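PDB 3LV4: glycoside hydrolase YxiA from Bacillus licheniformis, which probably hydrolyses glycosidic bonds in arabinan as a calcium-binding glycoside hydrolase of family 43. Local coordinates for residues K20-Y25 with D111-P116; Q45-V50 with N54-N59; L359-K364 with G386-T391. All coordinates share one frame; numbering follows the deposited sequence.

Interaction 1 of 3, residues K20-Y25 with D111-P116; sequences KANGTY and DDIEGP. With ACT (acetate ion), chain F.
Ile-113 meets Ala-21 and Asn-22 through its two outer methyl groups. From CB, its branches part: CG1 is anti to the backbone N (chi1 -165°), and the extended second torsion brings CD1 up to Ala-21 at the end of strand 17-21. CB and CG1 act as a stem, with CD1 making the direct apolar contact, 3.9 Å from Ala-21 CB. The other branch, CG2, takes the crowded position between backbone N and carbonyl carbon and stands 4.4 Å from Asn-22 ND2, a loose approach without a hydrogen bond.

The polar link between the segments runs through a water. It accepts from Ile-113 N at 3.0 Å and from Asn-22 ND2 at 3.3 Å, bridging one loop's backbone to the other's side chain. Each partner is held in a tight turn. A type I' beta turn joins Ala-21 to Thr-24, closed by Thr-24 N to Ala-21 O at 2.9 Å; Asn-22 and Gly-23 take its positive phi angles. Asp-112 to Gly-115 form a type I turn, followed by a cis peptide bond before Pro-116.

Past the turn, on strand 24-29, Tyr-25 OH donates to acetate O at 2.6 Å. The ion, probably from the crystallisation liquor, lies at the ring edge, while Lys-20 CD sits over one ring face.

Ile-113 thus packs the loop between strands 103-110 and 118-126 against the hairpin of strands 17-21 and 24-29. Its side chain also touches Tyr-26 and Phe-28 of strand 24-29 and Phe-89 of strand 89-96, so the contact joins two adjacent four-stranded blades of the family 43 beta-propeller.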
loop_
_atom_site.group_PDB
_atom_site.type_symbol
_atom_site.label_atom_id
_atom_site.label_comp_id
_atom_site.label_asym_id
_atom_site.label_seq_id
_atom_site.Cartn_x
_atom_site.Cartn_y
_atom_site.Cartn_z
ATOM N N LYS A 20 -11.443 -2.041 -10.474
ATOM C CA LYS A 20 -11.661 -2.127 -11.905
ATOM C C LYS A 20 -13.126 -2.395 -12.198
ATOM O O LYS A 20 -13.728 -3.290 -11.609
ATOM C CB LYS A 20 -10.783 -3.207 -12.541
ATOM C CG LYS A 20 -10.967 -3.283 -14.048
ATOM C CD LYS A 20 -9.710 -3.719 -14.743
ATOM C CE LYS A 20 -9.661 -5.194 -14.971
ATOM N NZ LYS A 20 -9.189 -5.467 -16.369
ATOM N N ALA A 21 -13.700 -1.603 -13.096
ATOM C CA ALA A 21 -15.075 -1.828 -13.527
ATOM C C ALA A 21 -15.208 -1.467 -14.990
ATOM O O ALA A 21 -14.599 -0.509 -15.447
ATOM C CB ALA A 21 -16.035 -0.992 -12.693
ATOM N N ASN A 22 -15.995 -2.238 -15.729
ATOM C CA ASN A 22 -16.272 -1.903 -17.122
ATOM C C ASN A 22 -14.990 -1.837 -17.956
ATOM O O ASN A 22 -14.929 -1.111 -18.950
ATOM C CB ASN A 22 -16.997 -0.551 -17.203
ATOM C CG ASN A 22 -18.154 -0.443 -16.221
ATOM O OD1 ASN A 22 -19.069 -1.270 -16.238
ATOM N ND2 ASN A 22 -18.120 0.580 -15.359
ATOM N N GLY A 23 -13.963 -2.577 -17.539
ATOM C CA GLY A 23 -12.686 -2.572 -18.235
ATOM C C GLY A 23 -11.810 -1.347 -17.986
ATOM O O GLY A 23 -10.806 -1.138 -18.673
ATOM N N THR A 24 -12.183 -0.539 -16.998
ATOM C CA THR A 24 -11.456 0.684 -16.679
ATOM C C THR A 24 -10.993 0.630 -15.229
ATOM O O THR A 24 -11.738 0.182 -14.362
ATOM C CB THR A 24 -12.355 1.922 -16.875
ATOM O OG1 THR A 24 -12.714 2.037 -18.257
ATOM C CG2 THR A 24 -11.646 3.194 -16.423
ATOM N N TYR A 25 -9.764 1.069 -14.974
ATOM C CA TYR A 25 -9.244 1.116 -13.609
ATOM C C TYR A 25 -9.570 2.467 -12.995
ATOM O O TYR A 25 -9.373 3.505 -13.628
ATOM C CB TYR A 25 -7.726 0.930 -13.592
ATOM C CG TYR A 25 -7.256 -0.416 -14.093
ATOM C CD1 TYR A 25 -7.238 -1.524 -13.251
ATOM C CD2 TYR A 25 -6.816 -0.578 -15.402
ATOM C CE1 TYR A 25 -6.810 -2.759 -13.703
ATOM C CE2 TYR A 25 -6.386 -1.805 -15.863
ATOM C CZ TYR A 25 -6.383 -2.891 -15.008
ATOM O OH TYR A 25 -5.957 -4.118 -15.456
ATOM N N ASP A 111 -25.019 3.670 -8.156
ATOM C CA ASP A 111 -25.355 2.739 -9.233
ATOM C C ASP A 111 -24.209 2.673 -10.230
ATOM O O ASP A 111 -23.916 1.620 -10.795
ATOM C CB ASP A 111 -26.626 3.181 -9.971
ATOM C CG ASP A 111 -27.862 3.115 -9.100
ATOM O OD1 ASP A 111 -27.914 2.264 -8.188
ATOM O OD2 ASP A 111 -28.786 3.922 -9.336
ATOM N N ASP A 112 -23.575 3.818 -10.439
ATOM C CA ASP A 112 -22.471 3.958 -11.377
ATOM C C ASP A 112 -21.200 4.309 -10.628
ATOM O O ASP A 112 -21.241 5.066 -9.659
ATOM C CB ASP A 112 -22.781 5.061 -12.383
ATOM C CG ASP A 112 -23.438 4.534 -13.628
ATOM O OD1 ASP A 112 -22.718 4.340 -14.638
ATOM O OD2 ASP A 112 -24.666 4.301 -13.591
ATOM N N ILE A 113 -20.068 3.779 -11.084
ATOM C CA ILE A 113 -18.837 3.926 -10.324
ATOM C C ILE A 113 -18.387 5.384 -10.163
ATOM O O ILE A 113 -17.736 5.721 -9.174
ATOM C CB ILE A 113 -17.693 3.059 -10.895
ATOM C CG1 ILE A 113 -16.550 2.962 -9.871
ATOM C CG2 ILE A 113 -17.236 3.596 -12.249
ATOM C CD1 ILE A 113 -15.605 1.854 -10.131
ATOM N N GLU A 114 -18.746 6.249 -11.110
ATOM C CA GLU A 114 -18.366 7.654 -11.007
ATOM C C GLU A 114 -19.412 8.509 -10.292
ATOM O O GLU A 114 -19.331 9.738 -10.304
ATOM C CB GLU A 114 -18.017 8.246 -12.378
ATOM C CG GLU A 114 -16.812 7.570 -13.016
ATOM C CD GLU A 114 -16.376 8.229 -14.305
ATOM O OE1 GLU A 114 -16.570 9.453 -14.453
ATOM O OE2 GLU A 114 -15.819 7.524 -15.165
ATOM N N GLY A 115 -20.377 7.858 -9.656
ATOM C CA GLY A 115 -21.342 8.566 -8.832
ATOM C C GLY A 115 -22.677 8.822 -9.499
ATOM O O GLY A 115 -22.890 8.433 -10.646
ATOM N N PRO A 116 -23.592 9.487 -8.783
ATOM C CA PRO A 116 -23.355 9.980 -7.422
ATOM C C PRO A 116 -23.505 8.891 -6.364
ATOM O O PRO A 116 -24.272 7.939 -6.544
ATOM C CB PRO A 116 -24.457 11.029 -7.241
ATOM C CG PRO A 116 -25.589 10.512 -8.096
ATOM C CD PRO A 116 -24.925 9.865 -9.292
HETATM C C ACT F . -3.704 -3.637 -18.156
HETATM O O ACT F . -4.700 -4.295 -17.778
HETATM O OXT ACT F . -2.912 -3.256 -17.265
HETATM C CH3 ACT F . -3.484 -3.316 -19.599
HETATM O O HOH W 1 -20.351 1.944 -13.396
#

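Interaction 2 of 3, residues Q45-V50 with N54-N59; sequences QISSSV and NPLIPN
A classic beta bulge, with Ile-46 and Ser-47 both facing Ser-34, and an Asx turn at Asn-54 meet where outer strand 44-47 of a propeller blade runs out into the loop before helix 60-63. The Asn-54 side chain ties the two segments together. Its CG is anti to the backbone N (chi1 -179°), which sends the amide across to the other segment. ND2 donates to Ser-49 O at 2.8 Å, a fairly straight bond (160° at the hydrogen) that leaves in the amide plane but arrives above the plane of the acceptor carbonyl. The same nitrogen also donates to Leu-32 O. On the other end of the amide, OD1 accepts from Leu-56 N at 2.9 Å in its carbonyl plane, closing the Asx turn. Both ends of this buried amide are therefore used, which fixes its rotation.

Beside it, Ser-47 CB packs 3.6 Å from Asn-54 ND2, and Ser-47 OG bonds to Leu-32 O and Ser-34 OG. Pro-55 lies over the bulge, its ring crossing the Ile-46 side chain obliquely, with CG 4.1 Å from Ile-46 CG2. Leu-56 turns inward, placing CD1 3.5 Å from Ser-47 OG.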
loop_
_atom_site.group_PDB
_atom_site.type_symbol
_atom_site.label_atom_id
_atom_site.label_comp_id
_atom_site.label_asym_id
_atom_site.label_seq_id
_atom_site.Cartn_x
_atom_site.Cartn_y
_atom_site.Cartn_z
ATOM N N GLN A 45 -7.750 12.683 -14.469
ATOM C CA GLN A 45 -8.277 13.152 -13.195
ATOM C C GLN A 45 -9.790 13.335 -13.295
ATOM O O GLN A 45 -10.282 13.988 -14.214
ATOM C CB GLN A 45 -7.616 14.474 -12.803
ATOM C CG GLN A 45 -7.880 14.892 -11.365
ATOM C CD GLN A 45 -6.847 14.331 -10.413
ATOM O OE1 GLN A 45 -5.644 14.375 -10.694
ATOM N NE2 GLN A 45 -7.305 13.803 -9.280
ATOM N N ILE A 46 -10.526 12.761 -12.349
ATOM C CA ILE A 46 -11.980 12.914 -12.326
ATOM C C ILE A 46 -12.420 13.948 -11.293
ATOM O O ILE A 46 -13.276 14.798 -11.575
ATOM C CB ILE A 46 -12.691 11.580 -12.038
ATOM C CG1 ILE A 46 -12.408 10.564 -13.144
ATOM C CG2 ILE A 46 -14.201 11.791 -11.892
ATOM C CD1 ILE A 46 -12.702 9.133 -12.710
ATOM N N SER A 47 -11.828 13.873 -10.104
ATOM C CA SER A 47 -12.138 14.789 -9.007
ATOM C C SER A 47 -10.889 14.958 -8.143
ATOM O O SER A 47 -10.006 14.093 -8.170
ATOM C CB SER A 47 -13.300 14.243 -8.170
ATOM O OG SER A 47 -12.963 13.003 -7.565
ATOM N N SER A 48 -10.825 16.047 -7.366
ATOM C CA SER A 48 -9.601 16.400 -6.638
ATOM C C SER A 48 -9.796 16.833 -5.188
ATOM O O SER A 48 -8.873 16.718 -4.375
ATOM C CB SER A 48 -8.852 17.504 -7.378
ATOM O OG SER A 48 -8.469 17.051 -8.658
ATOM N N SER A 49 -10.974 17.352 -4.864
ATOM C CA SER A 49 -11.208 17.846 -3.510
ATOM C C SER A 49 -12.677 17.813 -3.126
ATOM O O SER A 49 -13.554 17.613 -3.968
ATOM C CB SER A 49 -10.652 19.267 -3.337
ATOM O OG SER A 49 -11.432 20.220 -4.046
ATOM N N VAL A 50 -12.935 18.020 -1.837
ATOM C CA VAL A 50 -14.297 18.089 -1.329
ATOM C C VAL A 50 -14.858 19.492 -1.556
ATOM O O VAL A 50 -14.369 20.472 -0.983
ATOM C CB VAL A 50 -14.335 17.732 0.166
ATOM C CG1 VAL A 50 -15.755 17.875 0.730
ATOM C CG2 VAL A 50 -13.804 16.312 0.368
ATOM N N ASN A 54 -18.455 18.302 -6.835
ATOM C CA ASN A 54 -17.635 17.104 -7.006
ATOM C C ASN A 54 -18.509 15.988 -7.596
ATOM O O ASN A 54 -19.530 15.628 -7.015
ATOM C CB ASN A 54 -17.028 16.686 -5.665
ATOM C CG ASN A 54 -16.145 15.456 -5.779
ATOM O OD1 ASN A 54 -16.568 14.428 -6.296
ATOM N ND2 ASN A 54 -14.912 15.558 -5.288
ATOM N N PRO A 55 -18.126 15.448 -8.766
ATOM C CA PRO A 55 -19.028 14.526 -9.470
ATOM C C PRO A 55 -19.369 13.273 -8.665
ATOM O O PRO A 55 -20.454 12.711 -8.851
ATOM C CB PRO A 55 -18.245 14.152 -10.738
ATOM C CG PRO A 55 -16.842 14.574 -10.479
ATOM C CD PRO A 55 -16.898 15.715 -9.527
ATOM N N LEU A 56 -18.470 12.840 -7.784
ATOM C CA LEU A 56 -18.719 11.632 -6.995
ATOM C C LEU A 56 -19.860 11.859 -6.006
ATOM O O LEU A 56 -20.704 10.988 -5.812
ATOM C CB LEU A 56 -17.453 11.181 -6.257
ATOM C CG LEU A 56 -16.217 10.909 -7.123
ATOM C CD1 LEU A 56 -15.055 10.459 -6.251
ATOM C CD2 LEU A 56 -16.502 9.873 -8.218
ATOM N N ILE A 57 -19.866 13.027 -5.372
ATOM C CA ILE A 57 -20.957 13.427 -4.481
ATOM C C ILE A 57 -21.134 14.941 -4.582
ATOM O O ILE A 57 -20.549 15.692 -3.801
ATOM C CB ILE A 57 -20.671 13.069 -3.002
ATOM C CG1 ILE A 57 -20.088 11.660 -2.868
ATOM C CG2 ILE A 57 -21.955 13.187 -2.169
ATOM C CD1 ILE A 57 -19.784 11.260 -1.412
ATOM N N PRO A 58 -21.930 15.395 -5.559
ATOM C CA PRO A 58 -22.031 16.831 -5.863
ATOM C C PRO A 58 -22.577 17.677 -4.710
ATOM O O PRO A 58 -22.284 18.872 -4.647
ATOM C CB PRO A 58 -22.992 16.873 -7.059
ATOM C CG PRO A 58 -22.956 15.504 -7.645
ATOM C CD PRO A 58 -22.658 14.556 -6.527
ATOM N N ASN A 59 -23.370 17.071 -3.830
ATOM C CA ASN A 59 -23.901 17.758 -2.653
ATOM C C ASN A 59 -23.199 17.291 -1.383
ATOM O O ASN A 59 -23.807 17.238 -0.305
ATOM C CB ASN A 59 -25.396 17.485 -2.517
ATOM C CG ASN A 59 -25.690 16.029 -2.204
ATOM O OD1 ASN A 59 -25.007 15.122 -2.692
ATOM N ND2 ASN A 59 -26.709 15.796 -1.392
#

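Interaction 3 of 3, residues L359-K364 with G386-T391; sequences LVRHGK and GAVAGT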
loop_
_atom_site.group_PDB
_atom_site.type_symbol
_atom_site.label_atom_id
_atom_site.label_comp_id
_atom_site.label_asym_id
_atom_site.label_seq_id
_atom_site.Cartn_x
_atom_site.Cartn_y
_atom_site.Cartn_z
ATOM N N LEU A 359 22.454 -0.065 -7.164
ATOM C CA LEU A 359 21.832 -0.839 -6.092
ATOM C C LEU A 359 21.210 0.081 -5.065
ATOM O O LEU A 359 21.877 0.987 -4.556
ATOM C CB LEU A 359 22.880 -1.698 -5.383
ATOM C CG LEU A 359 22.413 -2.500 -4.161
ATOM C CD1 LEU A 359 21.476 -3.639 -4.555
ATOM C CD2 LEU A 359 23.607 -3.050 -3.385
ATOM N N VAL A 360 19.940 -0.161 -4.747
ATOM C CA VAL A 360 19.294 0.524 -3.629
ATOM C C VAL A 360 19.025 -0.498 -2.539
ATOM O O VAL A 360 18.444 -1.548 -2.797
ATOM C CB VAL A 360 17.946 1.182 -4.024
ATOM C CG1 VAL A 360 17.246 1.726 -2.781
ATOM C CG2 VAL A 360 18.171 2.294 -5.042
ATOM N N ARG A 361 19.483 -0.199 -1.328
ATOM C CA ARG A 361 19.211 -1.039 -0.171
ATOM C C ARG A 361 18.234 -0.286 0.721
ATOM O O ARG A 361 18.603 0.688 1.391
ATOM C CB ARG A 361 20.509 -1.367 0.571
ATOM C CG ARG A 361 21.359 -2.438 -0.131
ATOM C CD ARG A 361 22.727 -2.585 0.526
ATOM N NE ARG A 361 23.612 -1.537 0.043
ATOM C CZ ARG A 361 24.820 -1.271 0.530
ATOM N NH1 ARG A 361 25.309 -1.975 1.548
ATOM N NH2 ARG A 361 25.533 -0.285 -0.002
ATOM N N HIS A 362 16.976 -0.716 0.705
ATOM C CA HIS A 362 15.919 0.017 1.413
ATOM C C HIS A 362 15.996 -0.126 2.930
ATOM O O HIS A 362 15.465 0.710 3.658
ATOM C CB HIS A 362 14.538 -0.395 0.902
ATOM C CG HIS A 362 14.288 -0.031 -0.530
ATOM N ND1 HIS A 362 13.899 1.234 -0.926
ATOM C CD2 HIS A 362 14.364 -0.772 -1.661
ATOM C CE1 HIS A 362 13.738 1.251 -2.236
ATOM N NE2 HIS A 362 14.023 0.049 -2.709
ATOM N N GLY A 363 16.652 -1.182 3.404
ATOM C CA GLY A 363 16.806 -1.390 4.836
ATOM C C GLY A 363 15.509 -1.765 5.533
ATOM O O GLY A 363 14.524 -2.133 4.890
ATOM N N LYS A 364 15.501 -1.693 6.858
ATOM C CA LYS A 364 14.312 -2.101 7.611
ATOM C C LYS A 364 13.840 -1.038 8.601
ATOM O O LYS A 364 12.933 -1.286 9.400
ATOM C CB LYS A 364 14.528 -3.456 8.312
ATOM C CG LYS A 364 13.707 -4.597 7.705
ATOM C CD LYS A 364 12.220 -4.475 8.045
ATOM C CE LYS A 364 11.878 -5.065 9.419
ATOM N NZ LYS A 364 11.717 -6.566 9.409
ATOM N N GLY A 386 32.150 -3.930 -6.045
ATOM C CA GLY A 386 31.782 -2.530 -6.082
ATOM C C GLY A 386 31.380 -2.026 -4.711
ATOM O O GLY A 386 32.133 -2.173 -3.743
ATOM N N ALA A 387 30.186 -1.447 -4.623
ATOM C CA ALA A 387 29.716 -0.833 -3.377
ATOM C C ALA A 387 29.571 -1.860 -2.260
ATOM O O ALA A 387 29.693 -1.535 -1.078
ATOM C CB ALA A 387 28.386 -0.094 -3.607
ATOM N N VAL A 388 29.293 -3.102 -2.642
ATOM C CA VAL A 388 29.227 -4.192 -1.678
ATOM C C VAL A 388 29.961 -5.403 -2.225
ATOM O O VAL A 388 30.149 -5.543 -3.440
ATOM C CB VAL A 388 27.774 -4.618 -1.356
ATOM C CG1 VAL A 388 26.982 -3.451 -0.789
ATOM C CG2 VAL A 388 27.103 -5.194 -2.593
ATOM N N ALA A 389 30.377 -6.277 -1.319
ATOM C CA ALA A 389 30.950 -7.556 -1.701
ATOM C C ALA A 389 29.928 -8.640 -1.388
ATOM O O ALA A 389 29.269 -8.606 -0.345
ATOM C CB ALA A 389 32.256 -7.809 -0.947
ATOM N N GLY A 390 29.779 -9.596 -2.292
ATOM C CA GLY A 390 28.844 -10.678 -2.056
ATOM C C GLY A 390 28.836 -11.683 -3.182
ATOM O O GLY A 390 29.774 -11.749 -3.976
ATOM N N THR A 391 27.774 -12.474 -3.242
ATOM C CA THR A 391 27.619 -13.462 -4.303
ATOM C C THR A 391 26.206 -13.401 -4.876
ATOM O O THR A 391 25.289 -12.855 -4.255
ATOM C CB THR A 391 27.912 -14.898 -3.806
ATOM O OG1 THR A 391 26.895 -15.308 -2.882
ATOM C CG2 THR A 391 29.268 -14.968 -3.118
#
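Arg-361 NH1 is held by a salt bridge to Asp-405 OD2 and pressed by Val-388 CG1, which lies 3.2 Å away. That methyl sits over one face of the guanidinium, 3.1 Å above the plane and offset toward the rim, with Arg-361 CZ at 3.3 Å from it. The two side chains come from opposite directions, and a bend in the arginine (chi3 -81°) turns the flat head to receive the methyl. Ala-387 O is 4.5 Å from Arg-361 NH2, too far for a hydrogen bond.

Val-388 uses its second branch as well. With CG1 beside the backbone N (chi1 -59°) and committed to the guanidinium, CG2 reaches Leu-359 CD2 at 4.2 Å. There the leucine and valine cross at about a right angle, a purely apolar touch. Leu-359 also packs on Ile-376 and Val-438, and Val-388 on Ile-404.

The contact lies in the C-terminal lipocalin-like domain, where strand 355-363 meets the turn joining strands 383-386 and 390-395. It is close to a calcium site: Glu-358, just before Leu-359, and Glu-375, whose backbone bonds to that of Ala-387, are both ligands of the ion.

Chemically, no hydrogen bond spans the two segments. The guanidinium has a carboxylate partner at NH1 and a methyl over one face; its charge is probably balanced by Asp-405, while Val-388 CG1 packs closely on the guanidinium face without a polar bond.

Overall arrangement
Interactions 1 and 2 belong to the family 43 propeller and touch each other: Glu-114 O is 3.5 Å from Leu-56 CD2, and Pro-116 packs on Pro-58. Both reach the blade that runs from strand 17-21 to strand 44-47, interaction 1 at its first hairpin and interaction 2 at its last strand. Interaction 3 is in the lipocalin-like domain, across the chain's centre, with its own centre about 43 Å from that of interaction 1. Interaction 1 is largely buried, aliphatic and water-bridged; interaction 2, partly buried, depends on a direct amide-to-backbone bond; interaction 3, also partly buried, sets a methyl against a cation near calcium ligands, whereas the propeller pair lies away from annotated sites.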